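Local coordinates for dipeptidase AC. Metallo peptidase. MEROPS family M19 (Rhodobacter sphaeroides, PDB 3LY0), which probably hydrolyses dipeptides as a zinc-dependent metallodipeptidase of the M19 family, and here holds a phosphinate mimic of L-Ala-D-Ala beside two zinc ions, at residues A[17-22]-A[35-40]; A[29-34]-A[112-117]. One frame throughout, in Å; residues are numbered along the deposited sequence.

How the interactions relate
Three of the four segments lie close together near the start of a TIM-barrel protein, and 112-117 comes much later. The segments alternate along the chain: 17-22, 29-34, 35-40, then 112-117. Helix 16-22 and helix 27-32 follow each other, and 35-40 lies in the loop between helix 27-32 and helix 42-48. Interaction 1 ties that loop back to helix 16-22. Interaction 2 rests helix 27-32 on strand 114-116 of the parallel sheet. The centres are about 12 Å apart, on the same side of the chain's centre. I30 links them, since it packs on R19, L20 and D35. Interaction 1 lies near the metal site, whereas interaction 2 is structural packing away from the annotated sites.

Interaction 1: residues A[17-22]-A[35-40]; sequences LLRLLR and DGTGHL
R19 of helix 16-22 reaches the loop 35-40 with its side chain and grips it at L40 and D35. This short helix carries the arginine. L17, two residues before R19, packs on helix 89-109 through M99, L103 and M106. R19 faces the loop. Its chain runs out from the helix and bends at chi3 (51°), which turns the guanidinium group toward the loop backbone. NH1 donates to L40 O at 2.8 Å, with an N-H...O angle of 145°. The bond uses a lone pair of L40 O in the carbonyl plane, but the oxygen lies somewhat out of the guanidinium plane. The same NH1 forms a salt bridge with D308, which also accepts from the backbone N of H39. NH2 makes a salt bridge to D35 OD1 at 3.1 Å. The guanidinium and carboxylate planes are turned 33° apart. Water 2 adds a second link, accepting from R19 NE at 2.8 Å and donating to D35 OD2. Water 1 accepts from R19 NH2 at 2.9 Å and from the backbone N of D35.

D35 is fixed by an Asx turn. Its OD1 takes the backbone N of T37 at 3.0 Å and the T37 hydroxyl OG1 at 2.7 Å, both from the same face of the carboxylate. The arginine meets this same oxygen as a charge partner. Over one face of the guanidinium lie the T37 carbonyl carbon and G38 CA. A side chain at G38 would run into R19 NH1. The helix follows the short strand 13-14, and the zinc ligands H13 and D15 lie just before it. Next in the helix, L20 leans on R27 and I30 of helix 27-32. Three residues on from R19, R22 forms a salt bridge with D66.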
loop_
_atom_site.group_PDB
_atom_site.type_symbol
_atom_site.label_atom_id
_atom_site.label_comp_id
_atom_site.label_asym_id
_atom_site.label_seq_id
_atom_site.Cartn_x
_atom_site.Cartn_y
_atom_site.Cartn_z
ATOM N N LEU A 17 7.389 -5.125 -7.495
ATOM C CA LEU A 17 7.721 -4.710 -8.856
ATOM C C LEU A 17 8.999 -3.867 -8.902
ATOM O O LEU A 17 9.702 -3.854 -9.910
ATOM C CB LEU A 17 6.556 -3.952 -9.505
ATOM C CG LEU A 17 5.329 -4.797 -9.859
ATOM C CD1 LEU A 17 4.190 -3.896 -10.275
ATOM C CD2 LEU A 17 5.660 -5.807 -10.971
ATOM N N LEU A 18 9.308 -3.171 -7.812
ATOM C CA LEU A 18 10.523 -2.375 -7.790
ATOM C C LEU A 18 11.746 -3.273 -7.921
ATOM O O LEU A 18 12.764 -2.888 -8.502
ATOM C CB LEU A 18 10.590 -1.533 -6.508
ATOM C CG LEU A 18 11.720 -0.510 -6.400
ATOM C CD1 LEU A 18 11.552 0.607 -7.411
ATOM C CD2 LEU A 18 11.746 0.053 -4.980
ATOM N N ARG A 19 11.648 -4.489 -7.400
ATOM C CA ARG A 19 12.771 -5.410 -7.498
ATOM C C ARG A 19 12.981 -5.893 -8.920
ATOM O O ARG A 19 14.118 -6.113 -9.348
ATOM C CB ARG A 19 12.614 -6.556 -6.511
ATOM C CG ARG A 19 12.863 -6.057 -5.078
ATOM C CD ARG A 19 12.624 -7.108 -4.026
ATOM N NE ARG A 19 13.345 -8.333 -4.329
ATOM C CZ ARG A 19 12.915 -9.539 -3.993
ATOM N NH1 ARG A 19 11.772 -9.676 -3.326
ATOM N NH2 ARG A 19 13.625 -10.604 -4.330
ATOM N N LEU A 20 11.892 -6.026 -9.667
ATOM C CA LEU A 20 12.012 -6.389 -11.074
ATOM C C LEU A 20 12.527 -5.212 -11.897
ATOM O O LEU A 20 13.316 -5.399 -12.825
ATOM C CB LEU A 20 10.684 -6.925 -11.624
ATOM C CG LEU A 20 10.167 -8.161 -10.872
ATOM C CD1 LEU A 20 8.934 -8.748 -11.530
ATOM C CD2 LEU A 20 11.264 -9.234 -10.724
ATOM N N LEU A 21 12.094 -4.004 -11.548
ATOM C CA LEU A 21 12.597 -2.792 -12.195
ATOM C C LEU A 21 14.109 -2.704 -12.041
ATOM O O LEU A 21 14.817 -2.330 -12.979
ATOM C CB LEU A 21 11.956 -1.536 -11.589
ATOM C CG LEU A 21 12.334 -0.208 -12.267
ATOM C CD1 LEU A 21 11.733 -0.109 -13.660
ATOM C CD2 LEU A 21 11.928 0.999 -11.417
ATOM N N ARG A 22 14.596 -3.058 -10.857
ATOM C CA ARG A 22 16.011 -2.886 -10.532
ATOM C C ARG A 22 16.921 -3.975 -11.093
ATOM O O ARG A 22 18.124 -3.764 -11.225
ATOM C CB ARG A 22 16.200 -2.734 -9.019
ATOM C CG ARG A 22 15.693 -1.389 -8.517
ATOM C CD ARG A 22 15.669 -1.283 -7.009
ATOM N NE ARG A 22 15.506 0.114 -6.605
ATOM C CZ ARG A 22 15.496 0.543 -5.348
ATOM N NH1 ARG A 22 15.638 -0.318 -4.350
ATOM N NH2 ARG A 22 15.353 1.839 -5.090
ATOM N N ASP A 35 15.505 -14.902 -5.019
ATOM C CA ASP A 35 16.946 -14.725 -5.173
ATOM C C ASP A 35 17.655 -14.610 -3.828
ATOM O O ASP A 35 18.806 -14.188 -3.767
ATOM C CB ASP A 35 17.279 -13.526 -6.075
ATOM C CG ASP A 35 16.936 -12.182 -5.442
ATOM O OD1 ASP A 35 16.365 -12.156 -4.332
ATOM O OD2 ASP A 35 17.242 -11.147 -6.073
ATOM N N GLY A 36 16.960 -14.985 -2.759
ATOM C CA GLY A 36 17.538 -14.951 -1.427
ATOM C C GLY A 36 17.468 -13.598 -0.751
ATOM O O GLY A 36 17.991 -13.426 0.355
ATOM N N THR A 37 16.827 -12.630 -1.406
ATOM C CA THR A 37 16.710 -11.290 -0.843
ATOM C C THR A 37 15.259 -10.844 -0.715
ATOM O O THR A 37 14.343 -11.479 -1.239
ATOM C CB THR A 37 17.461 -10.234 -1.691
ATOM O OG1 THR A 37 16.717 -9.932 -2.879
ATOM C CG2 THR A 37 18.849 -10.730 -2.076
ATOM N N GLY A 38 15.060 -9.737 -0.013
ATOM C CA GLY A 38 13.760 -9.094 0.021
ATOM C C GLY A 38 12.693 -9.898 0.736
ATOM O O GLY A 38 12.989 -10.834 1.489
ATOM N N HIS A 39 11.442 -9.526 0.494
ATOM C CA HIS A 39 10.323 -10.031 1.276
ATOM C C HIS A 39 9.441 -11.007 0.523
ATOM O O HIS A 39 8.843 -11.894 1.131
ATOM C CB HIS A 39 9.444 -8.877 1.751
ATOM C CG HIS A 39 10.093 -7.993 2.763
ATOM N ND1 HIS A 39 9.736 -6.673 2.927
ATOM C CD2 HIS A 39 11.070 -8.238 3.671
ATOM C CE1 HIS A 39 10.465 -6.141 3.891
ATOM N NE2 HIS A 39 11.280 -7.071 4.362
ATOM N N LEU A 40 9.346 -10.827 -0.790
ATOM C CA LEU A 40 8.394 -11.566 -1.617
ATOM C C LEU A 40 9.048 -12.305 -2.778
ATOM O O LEU A 40 10.082 -11.880 -3.309
ATOM C CB LEU A 40 7.336 -10.612 -2.197
ATOM C CG LEU A 40 6.298 -10.056 -1.221
ATOM C CD1 LEU A 40 5.621 -8.822 -1.831
ATOM C CD2 LEU A 40 5.279 -11.108 -0.854
HETATM O O HOH W 1 13.585 -13.374 -3.388
HETATM O O HOH W 2 15.701 -8.844 -5.847
#

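Interaction 2: residues A[29-34]-A[112-117]; sequences TIWLKG and GRFKVC
W31 of helix 27-32 points the edge of its indole at the face of F114 on strand 114-116. From CB, CG stands anti to the backbone N (chi1 171°), which carries the indole out to the F114 side chain. On the five-membered ring, NE1 donates to M106 O of helix 89-109. Further out, CZ2 lies 3.8 Å from F114 CG and is just as close to F114 CB. CH2 stands over the rim of the phenyl ring, 4.1 Å from F114 CD1. The result is a T-shaped pair, with six-membered ring centroids 5.3 Å apart and planes at 75°. With an alanine here, F114 would probably lose the edge that rests on its face, and M106 O the indole N-H.

Beside the rings, L32 CD2 lies 3.9 Å from R113 NH2. Water 3 bridges the same two residues: it donates to L32 O at 2.6 Å and accepts from R113 NH2 at 3.2 Å. F114 also meets F55 edge-to-face and touches L103 and M106. Strand 114-116 pairs in parallel with 132-139, so the aromatic pair joins a short helix to the parallel sheet of a TIM-barrel fold.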
loop_
_atom_site.group_PDB
_atom_site.type_symbol
_atom_site.label_atom_id
_atom_site.label_comp_id
_atom_site.label_asym_id
_atom_site.label_seq_id
_atom_site.Cartn_x
_atom_site.Cartn_y
_atom_site.Cartn_z
ATOM N N THR A 29 14.280 -15.731 -12.207
ATOM C CA THR A 29 14.712 -16.288 -10.933
ATOM C C THR A 29 14.075 -15.548 -9.759
ATOM O O THR A 29 13.543 -16.171 -8.843
ATOM C CB THR A 29 16.240 -16.264 -10.809
ATOM O OG1 THR A 29 16.801 -17.098 -11.833
ATOM C CG2 THR A 29 16.676 -16.780 -9.443
ATOM N N ILE A 30 14.121 -14.218 -9.793
ATOM C CA ILE A 30 13.603 -13.426 -8.680
ATOM C C ILE A 30 12.151 -13.791 -8.372
ATOM O O ILE A 30 11.786 -13.994 -7.224
ATOM C CB ILE A 30 13.730 -11.910 -8.944
ATOM C CG1 ILE A 30 15.207 -11.505 -9.002
ATOM C CG2 ILE A 30 13.003 -11.106 -7.863
ATOM C CD1 ILE A 30 15.426 -10.092 -9.508
ATOM N N TRP A 31 11.328 -13.878 -9.407
ATOM C CA TRP A 31 9.903 -14.147 -9.242
ATOM C C TRP A 31 9.597 -15.622 -9.008
ATOM O O TRP A 31 8.892 -15.968 -8.067
ATOM C CB TRP A 31 9.169 -13.631 -10.486
ATOM C CG TRP A 31 7.700 -13.986 -10.661
ATOM C CD1 TRP A 31 7.112 -14.419 -11.815
ATOM C CD2 TRP A 31 6.651 -13.908 -9.685
ATOM N NE1 TRP A 31 5.764 -14.620 -11.620
ATOM C CE2 TRP A 31 5.457 -14.306 -10.322
ATOM C CE3 TRP A 31 6.602 -13.533 -8.339
ATOM C CZ2 TRP A 31 4.233 -14.346 -9.658
ATOM C CZ3 TRP A 31 5.382 -13.574 -7.684
ATOM C CH2 TRP A 31 4.216 -13.985 -8.339
ATOM N N LEU A 32 10.116 -16.493 -9.868
ATOM C CA LEU A 32 9.716 -17.893 -9.809
ATOM C C LEU A 32 10.466 -18.720 -8.763
ATOM O O LEU A 32 9.954 -19.730 -8.299
ATOM C CB LEU A 32 9.843 -18.540 -11.187
ATOM C CG LEU A 32 8.980 -17.881 -12.266
ATOM C CD1 LEU A 32 9.213 -18.579 -13.588
ATOM C CD2 LEU A 32 7.506 -17.930 -11.874
ATOM N N LYS A 33 11.667 -18.287 -8.403
ATOM C CA LYS A 33 12.486 -19.032 -7.448
ATOM C C LYS A 33 12.799 -18.254 -6.174
ATOM O O LYS A 33 13.003 -18.844 -5.111
ATOM C CB LYS A 33 13.801 -19.448 -8.107
ATOM C CG LYS A 33 13.633 -20.417 -9.267
ATOM C CD LYS A 33 14.977 -20.839 -9.832
ATOM C CE LYS A 33 14.813 -21.899 -10.908
ATOM N NZ LYS A 33 16.129 -22.290 -11.491
ATOM N N GLY A 34 12.844 -16.932 -6.280
ATOM C CA GLY A 34 13.404 -16.108 -5.228
ATOM C C GLY A 34 14.895 -15.983 -5.489
ATOM O O GLY A 34 15.484 -16.854 -6.138
ATOM N N GLY A 112 -0.450 -19.626 -14.763
ATOM C CA GLY A 112 -1.732 -19.812 -14.107
ATOM C C GLY A 112 -1.731 -19.772 -12.587
ATOM O O GLY A 112 -2.792 -19.838 -11.965
ATOM N N ARG A 113 -0.550 -19.680 -11.981
ATOM C CA ARG A 113 -0.436 -19.651 -10.521
ATOM C C ARG A 113 -0.558 -18.241 -9.945
ATOM O O ARG A 113 -0.616 -18.060 -8.724
ATOM C CB ARG A 113 0.889 -20.271 -10.090
ATOM C CG ARG A 113 0.981 -21.760 -10.379
ATOM C CD ARG A 113 2.298 -22.312 -9.891
ATOM N NE ARG A 113 3.413 -21.827 -10.692
ATOM C CZ ARG A 113 4.662 -21.739 -10.248
ATOM N NH1 ARG A 113 4.947 -22.096 -9.003
ATOM N NH2 ARG A 113 5.623 -21.288 -11.042
ATOM N N PHE A 114 -0.598 -17.256 -10.836
ATOM C CA PHE A 114 -0.742 -15.854 -10.452
ATOM C C PHE A 114 -1.652 -15.220 -11.481
ATOM O O PHE A 114 -1.532 -15.506 -12.672
ATOM C CB PHE A 114 0.620 -15.163 -10.465
ATOM C CG PHE A 114 0.560 -13.665 -10.220
ATOM C CD1 PHE A 114 0.231 -13.163 -8.968
ATOM C CD2 PHE A 114 0.856 -12.772 -11.233
ATOM C CE1 PHE A 114 0.197 -11.790 -8.729
ATOM C CE2 PHE A 114 0.825 -11.392 -11.003
ATOM C CZ PHE A 114 0.491 -10.908 -9.750
ATOM N N LYS A 115 -2.569 -14.370 -11.041
ATOM C CA LYS A 115 -3.477 -13.715 -11.979
ATOM C C LYS A 115 -3.648 -12.249 -11.629
ATOM O O LYS A 115 -3.950 -11.920 -10.483
ATOM C CB LYS A 115 -4.852 -14.399 -11.974
ATOM C CG LYS A 115 -5.838 -13.777 -12.960
ATOM C CD LYS A 115 -7.234 -14.389 -12.849
ATOM C CE LYS A 115 -8.245 -13.626 -13.705
ATOM N NZ LYS A 115 -7.894 -13.615 -15.155
ATOM N N VAL A 116 -3.479 -11.382 -12.625
ATOM C CA VAL A 116 -3.826 -9.975 -12.483
ATOM C C VAL A 116 -5.344 -9.861 -12.576
ATOM O O VAL A 116 -5.938 -10.210 -13.597
ATOM C CB VAL A 116 -3.134 -9.108 -13.548
ATOM C CG1 VAL A 116 -3.599 -7.663 -13.440
ATOM C CG2 VAL A 116 -1.628 -9.197 -13.390
ATOM N N CYS A 117 -5.972 -9.420 -11.494
ATOM C CA CYS A 117 -7.425 -9.362 -11.425
ATOM C C CYS A 117 -7.960 -7.966 -11.683
ATOM O O CYS A 117 -7.372 -6.969 -11.246
ATOM C CB CYS A 117 -7.917 -9.843 -10.061
ATOM S SG CYS A 117 -7.585 -11.590 -9.703
HETATM O O HOH W 3 8.054 -21.284 -9.026
#